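Local coordinates for kinetochore protein Mis16 (Schizosaccharomyces japonicus, PDB 4XYH) that recognises histone H4 and, independently, the CENP-A-specific chaperone Scm3, and so probably takes part in loading CENP-A at centromeres, at residues A[304-309]-A[341-346]; A[285-290]-A[295-300]; A[350-355]-A[408-413]; A[258-263]-A[312-317]. All coordinates share one frame; numbering follows the deposited sequence.

Contact 1 of 4, residues A[304-309]-A[341-346]; sequences HTVALW and LVTSST
Val306 and Thr343 meet methyl against methyl, Val306 CG2 lying 3.5 Å from Thr343 CG2, and their side chains run at a slant to one another. The rest of the apolar contact converges on Leu341, whose CD1 sits 4.5 Å from Val306 CG1 and 4.4 Å from Leu308 CD2. Leu308 gets there by its end: its CB does not aim at the other strand, but the delta methyl comes round to it. All four residues are buried, and the touch is light, since the strand axes are still 10.4 Å apart and only side chains bridge the gap.

The polar part belongs to Thr343 and is directed elsewhere. With chi1 at 63°, OG1 sits between the backbone N and the carbonyl carbon, which leaves the methyl beside the N to face Val306. The hydroxyl is hydrogen-bonded to His324 NE2 and Trp353 NE1, and these two bonds fix the side-chain torsion and with it the place of the methyl. One residue thus offers carbon to the strand 306-309 and oxygen to the His-Thr-Trp hydrogen-bond network familiar from WD repeats. Two successive blades of a WD40 beta-propeller pack against each other in this way, sheet face against sheet face.

Contact 2 of 4, residues A[285-290]-A[295-300]; sequences NGVAFN and YLLATA
Ala288 and Ala298 exchange two backbone hydrogen bonds at the middle of an antiparallel pair, strands 285-289 and 296-300. The tight part is the ladder from the Gly286-Ala300 pair to the Ala288-Ala298 pair. Ala300 N gives Gly286 O a 3.0 Å bond. At one end Ala300 O takes Asn285 N at 2.7 Å and, weakly, Gly286 N at 3.3 Å, a classic beta bulge. On the face carrying Val287, Phe289, Leu297 and Thr299, the Phe289 and Leu297 side chains run side by side, pointing the same way, with Phe289 CD1 3.7 Å from Leu297 CB. Leu296 O comes up at the ring edge, in its plane. Leu297 has CG between its backbone N and carbonyl carbon (chi1 63°), and its CD1 reaches Val287 CG2 at 4.1 Å. A serine in place of Phe289 would probably leave Leu297 without its aromatic neighbour and open a gap toward strand 250-255.

The solvent side is at the turn end, where Leu296 is partly exposed. Asn290 N makes a nearly straight bond (177°) to Leu296 O, but the side chains cross at a slant and meet more widely than at Phe289, CB to CB at 4.0 Å, with Asn290 ND2 near Leu296 CD2. Asn290 OD1 accepts from Phe292 N and Asn293 N in the turn, while ND2 donates to Glu338 O.

The hairpin lies between two other sheets: Val287 and Phe289 press on strand 250-255, while Ala298 and Ala300 touch strand 328-333 and strand 306-310 continues the sheet beyond 296-301.

Contact 3 of 4, residues A[350-355]-A[408-413]; sequences VCVWDL and QIWSPS
Trp410 presents the edge of its indole to Val350 and Val352, bridging two adjacent blades of the WD40 propeller. Strand 350-354 is third in the sheet that starts with strand 328-333. Strand 406-412 is third in the next sheet, one of whose outer strands, 41-48, comes from near the N-terminus and so closes the ring in the manner called Velcro.

The indole is long enough to bridge the gap between Val350 CA and Trp410 CA, which are 11.1 Å apart. Its chi1 of 48° puts CG between the backbone N and the carbonyl carbon and sends the six-membered ring out toward the valines. The touching methyls, Val350 CG1 and Val352 CG2, lie near the ring plane, so they butt against the rim, while His378 stacks on the indole. The five-membered ring is held by NE1, which is hydrogen-bonded to Ser400 OG on the neighbouring strand of the same sheet. With one end of the indole bonded and the ring stacked, its outer edge is fixed in position for the valines to pack on.

Val350 is the closer of the two and runs at a slant to the tryptophan side chain. Its CG1, placed opposite the backbone N by a chi1 of 180°, sits off the CZ2-CH2 edge, 3.7 Å from Trp410 CZ2 and 4.0 Å from Trp410 CH2, with CB of Val350 also 4.1 Å from CZ2. Val352, two residues on, adds a single looser touch: its CG2 stands 4.2 Å from Trp410 CH2.

Contact 4 of 4, residues A[258-263]-A[312-317]; sequences CTLQIH and RRLNQR
Gln316 O is gripped side-on by two nitrogens of Arg313, NE and NH2, each at 2.9 Å, in the loop whose Leu314 packs on Leu260 and Ile262. Both donors come from the same face of the carbonyl, while the oxygen itself lies in the guanidinium plane. The Gln316 side chain folds back over that group, its CD 3.5 Å above the plane and over the centre. NH2 makes a further, weak bond to Arg317 O. Together with the backbone bond from Gln316 N to Arg313 O, this clasps a type I turn from Arg313 to Gln316.

The second residue of the turn, Leu314, dips into the protein. Its CG lies anti to the carbonyl carbon (chi1 -69°), and from there the two delta methyls divide the work: CD1 is 4.2 Å from Ile262 CG1, and CD2 is 4.2 Å from Leu260 CD2. It crosses both partners at about a right angle, and its forked end spans two residues that project from the same side of strand 259-263. Val277 and Trp309 also line Leu314.

On the strand, Gln261 points away from the loop. Its NE2 donates to Thr259 OG1 at 3.1 Å, almost straight (172°) and in the amide plane, and the same nitrogen bonds Arg233 O. A leucine from the loop between the third and fourth strands of one blade, set on the third strand of the blade before it, is thus part of the blade-to-blade packing of the WD40 propeller.

Overall arrangement
The four contacts run through four consecutive blades, the last of them the one that closes the ring. Contact 4 opens first along the chain, and contact 2 falls wholly between its two segments; contact 1 alternates with contact 4, and contact 3 comes last. Contact 2 is within one blade, the sheet from 284-289 to 319-321; contacts 4 and 1 join that sheet to the blades before and after it, and contact 3 carries the chain of packing on to the closing blade. Centres of contacts 1 and 2 are about 9 Å apart, those of 2 and 4 about 10 Å, whereas 3 and 4 stand about 27 Å apart without touching. The ring is thus built from repeated joints between neighbouring sheets.

Contact 1 of 4, residues A[304-309]-A[341-346]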
loop_
_atom_site.group_PDB
_atom_site.type_symbol
_atom_site.label_atom_id
_atom_site.label_comp_id
_atom_site.label_asym_id
_atom_site.label_seq_id
_atom_site.Cartn_x
_atom_site.Cartn_y
_atom_site.Cartn_z
ATOM N N HIS A 304 11.628 4.061 -12.648
ATOM C CA HIS A 304 12.244 2.817 -12.146
ATOM C C HIS A 304 13.019 2.999 -10.830
ATOM O O HIS A 304 13.686 2.077 -10.378
ATOM C CB HIS A 304 13.193 2.183 -13.192
ATOM C CG HIS A 304 12.601 2.040 -14.564
ATOM N ND1 HIS A 304 13.268 1.403 -15.593
ATOM C CD2 HIS A 304 11.418 2.449 -15.084
ATOM C CE1 HIS A 304 12.519 1.424 -16.680
ATOM N NE2 HIS A 304 11.392 2.053 -16.400
ATOM N N THR A 305 12.933 4.161 -10.197
ATOM C CA THR A 305 13.729 4.348 -8.999
ATOM C C THR A 305 12.899 4.656 -7.773
ATOM O O THR A 305 11.732 5.039 -7.867
ATOM C CB THR A 305 14.768 5.487 -9.172
ATOM O OG1 THR A 305 14.092 6.749 -9.268
ATOM C CG2 THR A 305 15.603 5.263 -10.420
ATOM N N VAL A 306 13.532 4.483 -6.618
ATOM C CA VAL A 306 13.012 4.993 -5.372
ATOM C C VAL A 306 13.962 6.061 -4.850
ATOM O O VAL A 306 15.158 5.823 -4.736
ATOM C CB VAL A 306 12.841 3.877 -4.323
ATOM C CG1 VAL A 306 12.580 4.479 -2.941
ATOM C CG2 VAL A 306 11.717 2.976 -4.727
ATOM N N ALA A 307 13.435 7.243 -4.555
ATOM C CA ALA A 307 14.256 8.317 -4.011
ATOM C C ALA A 307 13.973 8.495 -2.523
ATOM O O ALA A 307 12.820 8.406 -2.092
ATOM C CB ALA A 307 14.015 9.618 -4.764
ATOM N N LEU A 308 15.027 8.729 -1.743
ATOM C CA LEU A 308 14.887 8.982 -0.301
ATOM C C LEU A 308 15.026 10.474 -0.023
ATOM O O LEU A 308 15.820 11.145 -0.673
ATOM C CB LEU A 308 15.929 8.183 0.493
ATOM C CG LEU A 308 15.825 6.677 0.228
ATOM C CD1 LEU A 308 17.028 5.932 0.784
ATOM C CD2 LEU A 308 14.548 6.135 0.835
ATOM N N TRP A 309 14.257 10.989 0.938
ATOM C CA TRP A 309 14.229 12.418 1.204
ATOM C C TRP A 309 14.201 12.716 2.695
ATOM O O TRP A 309 13.654 11.949 3.495
ATOM C CB TRP A 309 13.000 13.085 0.569
ATOM C CG TRP A 309 12.765 12.780 -0.850
ATOM C CD1 TRP A 309 12.101 11.698 -1.357
ATOM C CD2 TRP A 309 13.154 13.578 -1.974
ATOM N NE1 TRP A 309 12.059 11.771 -2.728
ATOM C CE2 TRP A 309 12.704 12.912 -3.132
ATOM C CE3 TRP A 309 13.834 14.792 -2.112
ATOM C CZ2 TRP A 309 12.924 13.411 -4.415
ATOM C CZ3 TRP A 309 14.056 15.288 -3.390
ATOM C CH2 TRP A 309 13.599 14.600 -4.524
ATOM N N LEU A 341 13.110 -1.047 4.053
ATOM C CA LEU A 341 11.879 -0.778 3.307
ATOM C C LEU A 341 11.715 -1.751 2.135
ATOM O O LEU A 341 12.662 -2.410 1.709
ATOM C CB LEU A 341 11.834 0.668 2.798
ATOM C CG LEU A 341 12.616 1.040 1.543
ATOM C CD1 LEU A 341 12.197 2.403 1.005
ATOM C CD2 LEU A 341 14.084 1.058 1.882
ATOM N N VAL A 342 10.488 -1.851 1.646
ATOM C CA VAL A 342 10.151 -2.781 0.594
ATOM C C VAL A 342 9.486 -2.002 -0.550
ATOM O O VAL A 342 8.763 -1.028 -0.308
ATOM C CB VAL A 342 9.227 -3.916 1.128
ATOM C CG1 VAL A 342 7.822 -3.400 1.471
ATOM C CG2 VAL A 342 9.133 -5.001 0.129
ATOM N N THR A 343 9.768 -2.404 -1.788
ATOM C CA THR A 343 9.186 -1.772 -2.962
ATOM C C THR A 343 8.679 -2.838 -3.935
ATOM O O THR A 343 9.082 -4.000 -3.864
ATOM C CB THR A 343 10.201 -0.858 -3.697
ATOM O OG1 THR A 343 11.297 -1.641 -4.192
ATOM C CG2 THR A 343 10.740 0.214 -2.766
ATOM N N SER A 344 7.798 -2.429 -4.843
ATOM C CA SER A 344 7.184 -3.338 -5.801
ATOM C C SER A 344 7.133 -2.641 -7.145
ATOM O O SER A 344 7.028 -1.413 -7.215
ATOM C CB SER A 344 5.774 -3.750 -5.372
ATOM O OG SER A 344 4.802 -2.802 -5.814
ATOM N N SER A 345 7.173 -3.427 -8.207
ATOM C CA SER A 345 7.328 -2.857 -9.525
ATOM C C SER A 345 6.564 -3.626 -10.597
ATOM O O SER A 345 6.160 -4.776 -10.409
ATOM C CB SER A 345 8.819 -2.793 -9.873
ATOM O OG SER A 345 9.025 -2.410 -11.216
ATOM N N THR A 346 6.364 -2.962 -11.726
ATOM C CA THR A 346 5.811 -3.587 -12.916
ATOM C C THR A 346 6.764 -4.674 -13.449
ATOM O O THR A 346 6.350 -5.568 -14.185
ATOM C CB THR A 346 5.533 -2.516 -13.993
ATOM O OG1 THR A 346 4.566 -1.594 -13.478
ATOM C CG2 THR A 346 4.982 -3.134 -15.271
#

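Contact 2 of 4, residues A[285-290]-A[295-300]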
loop_
_atom_site.group_PDB
_atom_site.type_symbol
_atom_site.label_atom_id
_atom_site.label_comp_id
_atom_site.label_asym_id
_atom_site.label_seq_id
_atom_site.Cartn_x
_atom_site.Cartn_y
_atom_site.Cartn_z
ATOM N N ASN A 285 4.540 7.414 -8.004
ATOM C CA ASN A 285 3.458 6.466 -7.720
ATOM C C ASN A 285 3.171 6.199 -6.254
ATOM O O ASN A 285 2.046 5.858 -5.907
ATOM C CB ASN A 285 3.743 5.126 -8.404
ATOM C CG ASN A 285 3.741 5.242 -9.912
ATOM O OD1 ASN A 285 2.956 6.004 -10.476
ATOM N ND2 ASN A 285 4.632 4.514 -10.570
ATOM N N GLY A 286 4.179 6.318 -5.397
ATOM C CA GLY A 286 3.981 6.035 -3.986
ATOM C C GLY A 286 4.842 6.907 -3.098
ATOM O O GLY A 286 5.869 7.453 -3.536
ATOM N N VAL A 287 4.425 7.030 -1.842
ATOM C CA VAL A 287 5.144 7.825 -0.861
ATOM C C VAL A 287 4.953 7.185 0.508
ATOM O O VAL A 287 3.892 6.634 0.805
ATOM C CB VAL A 287 4.649 9.293 -0.857
ATOM C CG1 VAL A 287 3.147 9.335 -0.590
ATOM C CG2 VAL A 287 5.429 10.160 0.160
ATOM N N ALA A 288 5.978 7.252 1.344
ATOM C CA ALA A 288 5.916 6.602 2.647
ATOM C C ALA A 288 6.869 7.260 3.643
ATOM O O ALA A 288 8.065 7.435 3.369
ATOM C CB ALA A 288 6.219 5.119 2.516
ATOM N N PHE A 289 6.313 7.632 4.792
ATOM C CA PHE A 289 7.085 8.122 5.921
ATOM C C PHE A 289 7.690 6.969 6.708
ATOM O O PHE A 289 7.032 5.951 6.940
ATOM C CB PHE A 289 6.205 8.942 6.855
ATOM C CG PHE A 289 5.898 10.318 6.364
ATOM C CD1 PHE A 289 6.917 11.214 6.082
ATOM C CD2 PHE A 289 4.581 10.739 6.233
ATOM C CE1 PHE A 289 6.627 12.495 5.660
ATOM C CE2 PHE A 289 4.288 12.020 5.816
ATOM C CZ PHE A 289 5.315 12.898 5.527
ATOM N N ASN A 290 8.936 7.142 7.136
ATOM C CA ASN A 290 9.604 6.179 8.004
ATOM C C ASN A 290 9.033 6.309 9.405
ATOM O O ASN A 290 8.955 7.406 9.928
ATOM C CB ASN A 290 11.116 6.431 8.002
ATOM C CG ASN A 290 11.896 5.419 8.842
ATOM O OD1 ASN A 290 11.868 5.463 10.074
ATOM N ND2 ASN A 290 12.633 4.532 8.169
ATOM N N TYR A 295 11.769 12.558 9.965
ATOM C CA TYR A 295 12.115 13.432 8.837
ATOM C C TYR A 295 12.356 12.659 7.549
ATOM O O TYR A 295 12.486 13.262 6.478
ATOM C CB TYR A 295 13.359 14.280 9.170
ATOM C CG TYR A 295 13.131 15.161 10.372
ATOM C CD1 TYR A 295 12.479 16.378 10.243
ATOM C CD2 TYR A 295 13.523 14.754 11.647
ATOM C CE1 TYR A 295 12.228 17.185 11.351
ATOM C CE2 TYR A 295 13.278 15.558 12.763
ATOM C CZ TYR A 295 12.630 16.768 12.601
ATOM O OH TYR A 295 12.381 17.571 13.688
ATOM N N LEU A 296 12.421 11.334 7.642
ATOM C CA LEU A 296 12.740 10.523 6.467
ATOM C C LEU A 296 11.483 10.062 5.728
ATOM O O LEU A 296 10.496 9.666 6.365
ATOM C CB LEU A 296 13.576 9.303 6.860
ATOM C CG LEU A 296 14.095 8.410 5.721
ATOM C CD1 LEU A 296 14.944 9.196 4.748
ATOM C CD2 LEU A 296 14.912 7.262 6.266
ATOM N N LEU A 297 11.525 10.110 4.392
ATOM C CA LEU A 297 10.463 9.525 3.560
ATOM C C LEU A 297 11.006 9.020 2.216
ATOM O O LEU A 297 12.141 9.327 1.834
ATOM C CB LEU A 297 9.326 10.527 3.317
ATOM C CG LEU A 297 9.653 11.817 2.551
ATOM C CD1 LEU A 297 8.404 12.364 1.906
ATOM C CD2 LEU A 297 10.256 12.864 3.486
ATOM N N ALA A 298 10.185 8.246 1.506
ATOM C CA ALA A 298 10.588 7.663 0.234
ATOM C C ALA A 298 9.531 7.899 -0.826
ATOM O O ALA A 298 8.334 7.942 -0.518
ATOM C CB ALA A 298 10.846 6.172 0.392
ATOM N N THR A 299 9.974 8.040 -2.073
ATOM C CA THR A 299 9.067 8.116 -3.210
ATOM C C THR A 299 9.400 7.025 -4.223
ATOM O O THR A 299 10.575 6.730 -4.476
ATOM C CB THR A 299 9.126 9.498 -3.923
ATOM O OG1 THR A 299 10.484 9.806 -4.276
ATOM C CG2 THR A 299 8.584 10.592 -3.023
ATOM N N ALA A 300 8.356 6.428 -4.790
ATOM C CA ALA A 300 8.498 5.435 -5.850
ATOM C C ALA A 300 8.043 6.068 -7.155
ATOM O O ALA A 300 6.960 6.645 -7.223
ATOM C CB ALA A 300 7.678 4.188 -5.539
#

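Contact 3 of 4, residues A[350-355]-A[408-413]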
loop_
_atom_site.group_PDB
_atom_site.type_symbol
_atom_site.label_atom_id
_atom_site.label_comp_id
_atom_site.label_asym_id
_atom_site.label_seq_id
_atom_site.Cartn_x
_atom_site.Cartn_y
_atom_site.Cartn_z
ATOM N N VAL A 350 9.515 -7.861 -6.054
ATOM C CA VAL A 350 9.443 -7.111 -4.799
ATOM C C VAL A 350 10.853 -7.044 -4.199
ATOM O O VAL A 350 11.449 -8.062 -3.881
ATOM C CB VAL A 350 8.459 -7.749 -3.804
ATOM C CG1 VAL A 350 8.421 -6.951 -2.519
ATOM C CG2 VAL A 350 7.049 -7.809 -4.403
ATOM N N CYS A 351 11.398 -5.846 -4.071
ATOM C CA CYS A 351 12.734 -5.693 -3.508
ATOM C C CYS A 351 12.687 -5.227 -2.055
ATOM O O CYS A 351 11.915 -4.340 -1.699
ATOM C CB CYS A 351 13.556 -4.710 -4.346
ATOM S SG CYS A 351 13.964 -5.328 -6.026
ATOM N N VAL A 352 13.512 -5.845 -1.218
ATOM C CA VAL A 352 13.684 -5.396 0.156
ATOM C C VAL A 352 15.033 -4.689 0.249
ATOM O O VAL A 352 16.046 -5.240 -0.192
ATOM C CB VAL A 352 13.630 -6.565 1.158
ATOM C CG1 VAL A 352 13.692 -6.041 2.593
ATOM C CG2 VAL A 352 12.386 -7.416 0.920
ATOM N N TRP A 353 15.039 -3.475 0.800
ATOM C CA TRP A 353 16.248 -2.660 0.869
ATOM C C TRP A 353 16.703 -2.441 2.302
ATOM O O TRP A 353 15.882 -2.325 3.212
ATOM C CB TRP A 353 16.027 -1.302 0.219
ATOM C CG TRP A 353 15.433 -1.346 -1.156
ATOM C CD1 TRP A 353 14.107 -1.386 -1.472
ATOM C CD2 TRP A 353 16.142 -1.320 -2.402
ATOM N NE1 TRP A 353 13.947 -1.395 -2.832
ATOM C CE2 TRP A 353 15.178 -1.351 -3.429
ATOM C CE3 TRP A 353 17.497 -1.268 -2.750
ATOM C CZ2 TRP A 353 15.524 -1.344 -4.786
ATOM C CZ3 TRP A 353 17.842 -1.262 -4.103
ATOM C CH2 TRP A 353 16.856 -1.301 -5.100
ATOM N N ASP A 354 18.017 -2.366 2.489
ATOM C CA ASP A 354 18.627 -2.098 3.787
ATOM C C ASP A 354 19.487 -0.833 3.692
ATOM O O ASP A 354 20.625 -0.880 3.240
ATOM C CB ASP A 354 19.462 -3.303 4.230
ATOM C CG ASP A 354 20.098 -3.128 5.613
ATOM O OD1 ASP A 354 20.217 -1.994 6.117
ATOM O OD2 ASP A 354 20.509 -4.155 6.192
ATOM N N LEU A 355 18.948 0.294 4.140
ATOM C CA LEU A 355 19.651 1.563 3.989
ATOM C C LEU A 355 20.978 1.634 4.751
ATOM O O LEU A 355 21.801 2.514 4.490
ATOM C CB LEU A 355 18.758 2.714 4.431
ATOM C CG LEU A 355 17.412 2.809 3.710
ATOM C CD1 LEU A 355 16.742 4.136 4.029
ATOM C CD2 LEU A 355 17.564 2.606 2.210
ATOM N N GLN A 408 0.436 -13.626 -2.204
ATOM C CA GLN A 408 1.541 -14.367 -1.615
ATOM C C GLN A 408 1.900 -13.813 -0.250
ATOM O O GLN A 408 1.977 -12.597 -0.054
ATOM C CB GLN A 408 2.770 -14.348 -2.528
ATOM C CG GLN A 408 2.849 -15.532 -3.441
ATOM C CD GLN A 408 3.899 -15.387 -4.528
ATOM O OE1 GLN A 408 4.709 -14.446 -4.524
ATOM N NE2 GLN A 408 3.882 -16.319 -5.481
ATOM N N ILE A 409 2.099 -14.733 0.686
ATOM C CA ILE A 409 2.539 -14.427 2.029
ATOM C C ILE A 409 3.888 -15.100 2.235
ATOM O O ILE A 409 3.992 -16.323 2.198
ATOM C CB ILE A 409 1.512 -14.897 3.071
ATOM C CG1 ILE A 409 0.190 -14.166 2.833
ATOM C CG2 ILE A 409 2.019 -14.649 4.497
ATOM C CD1 ILE A 409 -0.912 -14.545 3.795
ATOM N N TRP A 410 4.928 -14.302 2.432
ATOM C CA TRP A 410 6.273 -14.845 2.447
ATOM C C TRP A 410 7.185 -14.209 3.486
ATOM O O TRP A 410 6.956 -13.091 3.952
ATOM C CB TRP A 410 6.914 -14.705 1.064
ATOM C CG TRP A 410 6.759 -13.350 0.466
ATOM C CD1 TRP A 410 5.649 -12.853 -0.171
ATOM C CD2 TRP A 410 7.739 -12.313 0.432
ATOM N NE1 TRP A 410 5.885 -11.567 -0.602
ATOM C CE2 TRP A 410 7.160 -11.211 -0.244
ATOM C CE3 TRP A 410 9.051 -12.200 0.903
ATOM C CZ2 TRP A 410 7.851 -10.015 -0.454
ATOM C CZ3 TRP A 410 9.733 -11.009 0.690
ATOM C CH2 TRP A 410 9.129 -9.935 0.020
ATOM N N SER A 411 8.229 -14.946 3.838
ATOM C CA SER A 411 9.228 -14.483 4.779
ATOM C C SER A 411 10.605 -14.840 4.261
ATOM O O SER A 411 10.897 -16.019 4.065
ATOM C CB SER A 411 9.006 -15.114 6.142
ATOM O OG SER A 411 9.999 -14.656 7.038
ATOM N N PRO A 412 11.450 -13.833 3.994
ATOM C CA PRO A 412 12.794 -14.202 3.531
ATOM C C PRO A 412 13.566 -14.931 4.626
ATOM O O PRO A 412 13.307 -14.739 5.817
ATOM C CB PRO A 412 13.440 -12.865 3.182
ATOM C CG PRO A 412 12.598 -11.834 3.864
ATOM C CD PRO A 412 11.227 -12.379 3.980
ATOM N N SER A 413 14.485 -15.794 4.219
ATOM C CA SER A 413 15.230 -16.615 5.170
ATOM C C SER A 413 16.002 -15.783 6.206
ATOM O O SER A 413 16.674 -14.802 5.863
ATOM C CB SER A 413 16.188 -17.525 4.410
ATOM O OG SER A 413 17.113 -18.108 5.297
#

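Contact 4 of 4, residues A[258-263]-A[312-317]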
loop_
_atom_site.group_PDB
_atom_site.type_symbol
_atom_site.label_atom_id
_atom_site.label_comp_id
_atom_site.label_asym_id
_atom_site.label_seq_id
_atom_site.Cartn_x
_atom_site.Cartn_y
_atom_site.Cartn_z
ATOM N N CYS A 258 4.542 14.700 -11.225
ATOM C CA CYS A 258 5.951 14.597 -10.787
ATOM C C CYS A 258 6.296 15.273 -9.467
ATOM O O CYS A 258 7.457 15.250 -9.074
ATOM C CB CYS A 258 6.902 15.147 -11.866
ATOM S SG CYS A 258 6.708 14.306 -13.423
ATOM N N THR A 259 5.322 15.869 -8.778
ATOM C CA THR A 259 5.659 16.575 -7.536
ATOM C C THR A 259 5.434 15.772 -6.253
ATOM O O THR A 259 4.633 14.825 -6.206
ATOM C CB THR A 259 4.878 17.894 -7.396
ATOM O OG1 THR A 259 3.474 17.628 -7.241
ATOM C CG2 THR A 259 5.114 18.784 -8.614
ATOM N N LEU A 260 6.174 16.174 -5.224
ATOM C CA LEU A 260 6.032 15.679 -3.870
ATOM C C LEU A 260 5.613 16.874 -3.058
ATOM O O LEU A 260 6.306 17.888 -3.071
ATOM C CB LEU A 260 7.353 15.112 -3.349
ATOM C CG LEU A 260 7.473 14.898 -1.839
ATOM C CD1 LEU A 260 6.564 13.742 -1.382
ATOM C CD2 LEU A 260 8.937 14.630 -1.438
ATOM N N GLN A 261 4.481 16.800 -2.370
ATOM C CA GLN A 261 4.009 17.988 -1.660
ATOM C C GLN A 261 3.703 17.685 -0.202
ATOM O O GLN A 261 3.371 16.559 0.162
ATOM C CB GLN A 261 2.785 18.602 -2.358
ATOM C CG GLN A 261 2.979 18.863 -3.863
ATOM C CD GLN A 261 1.908 19.758 -4.452
ATOM O OE1 GLN A 261 1.308 20.557 -3.748
ATOM N NE2 GLN A 261 1.664 19.626 -5.750
ATOM N N ILE A 262 3.856 18.706 0.635
ATOM C CA ILE A 262 3.538 18.599 2.050
ATOM C C ILE A 262 2.421 19.571 2.320
ATOM O O ILE A 262 2.508 20.740 1.943
ATOM C CB ILE A 262 4.746 18.921 2.954
ATOM C CG1 ILE A 262 5.915 17.989 2.630
ATOM C CG2 ILE A 262 4.345 18.816 4.417
ATOM C CD1 ILE A 262 5.639 16.531 2.980
ATOM N N HIS A 263 1.358 19.090 2.942
ATOM C CA HIS A 263 0.224 19.944 3.210
ATOM C C HIS A 263 0.035 20.072 4.699
ATOM O O HIS A 263 0.231 19.096 5.434
ATOM C CB HIS A 263 -1.045 19.385 2.564
ATOM C CG HIS A 263 -0.842 18.916 1.160
ATOM N ND1 HIS A 263 -0.947 19.756 0.074
ATOM C CD2 HIS A 263 -0.506 17.702 0.663
ATOM C CE1 HIS A 263 -0.695 19.081 -1.030
ATOM N NE2 HIS A 263 -0.430 17.830 -0.700
ATOM N N ARG A 312 13.759 18.295 5.754
ATOM C CA ARG A 312 14.463 19.545 6.040
ATOM C C ARG A 312 15.302 19.983 4.851
ATOM O O ARG A 312 15.908 21.040 4.873
ATOM C CB ARG A 312 15.322 19.393 7.298
ATOM C CG ARG A 312 14.515 19.226 8.577
ATOM C CD ARG A 312 15.356 18.645 9.701
ATOM N NE ARG A 312 15.885 17.322 9.362
ATOM C CZ ARG A 312 16.537 16.515 10.199
ATOM N NH1 ARG A 312 16.760 16.874 11.451
ATOM N NH2 ARG A 312 16.967 15.336 9.778
ATOM N N ARG A 313 15.305 19.160 3.805
ATOM C CA ARG A 313 16.064 19.455 2.587
ATOM C C ARG A 313 15.436 18.819 1.336
ATOM O O ARG A 313 16.089 18.048 0.641
ATOM C CB ARG A 313 17.526 18.977 2.753
ATOM C CG ARG A 313 18.541 19.556 1.767
ATOM C CD ARG A 313 19.851 18.786 1.821
ATOM N NE ARG A 313 19.784 17.527 1.074
ATOM C CZ ARG A 313 20.792 16.668 0.934
ATOM N NH1 ARG A 313 21.965 16.910 1.499
ATOM N NH2 ARG A 313 20.631 15.568 0.213
ATOM N N LEU A 314 14.184 19.144 1.048
ATOM C CA LEU A 314 13.501 18.538 -0.101
ATOM C C LEU A 314 14.024 19.023 -1.457
ATOM O O LEU A 314 13.690 18.462 -2.506
ATOM C CB LEU A 314 11.994 18.784 -0.005
ATOM C CG LEU A 314 11.291 18.025 1.136
ATOM C CD1 LEU A 314 9.772 18.171 1.049
ATOM C CD2 LEU A 314 11.677 16.564 1.090
ATOM N N ASN A 315 14.871 20.044 -1.437
ATOM C CA ASN A 315 15.463 20.558 -2.665
ATOM C C ASN A 315 16.596 19.679 -3.158
ATOM O O ASN A 315 17.126 19.894 -4.241
ATOM C CB ASN A 315 15.983 21.973 -2.450
ATOM C CG ASN A 315 16.940 22.055 -1.277
ATOM O OD1 ASN A 315 16.515 22.267 -0.134
ATOM N ND2 ASN A 315 18.237 21.856 -1.543
ATOM N N GLN A 316 16.984 18.702 -2.351
ATOM C CA GLN A 316 18.078 17.817 -2.722
ATOM C C GLN A 316 17.891 16.444 -2.081
ATOM O O GLN A 316 17.999 16.272 -0.861
ATOM C CB GLN A 316 19.432 18.426 -2.331
ATOM C CG GLN A 316 20.613 17.542 -2.644
ATOM C CD GLN A 316 21.908 18.068 -2.041
ATOM O OE1 GLN A 316 21.932 19.152 -1.453
ATOM N NE2 GLN A 316 22.987 17.295 -2.168
ATOM N N ARG A 317 17.591 15.485 -2.946
ATOM C CA ARG A 317 17.404 14.082 -2.610
ATOM C C ARG A 317 18.548 13.508 -1.741
ATOM O O ARG A 317 19.698 13.893 -1.916
ATOM C CB ARG A 317 17.272 13.347 -3.938
ATOM C CG ARG A 317 17.244 11.882 -3.911
ATOM C CD ARG A 317 17.263 11.385 -5.360
ATOM N NE ARG A 317 16.213 11.981 -6.188
ATOM C CZ ARG A 317 15.797 11.443 -7.329
ATOM N NH1 ARG A 317 16.335 10.307 -7.752
ATOM N NH2 ARG A 317 14.841 12.020 -8.041
#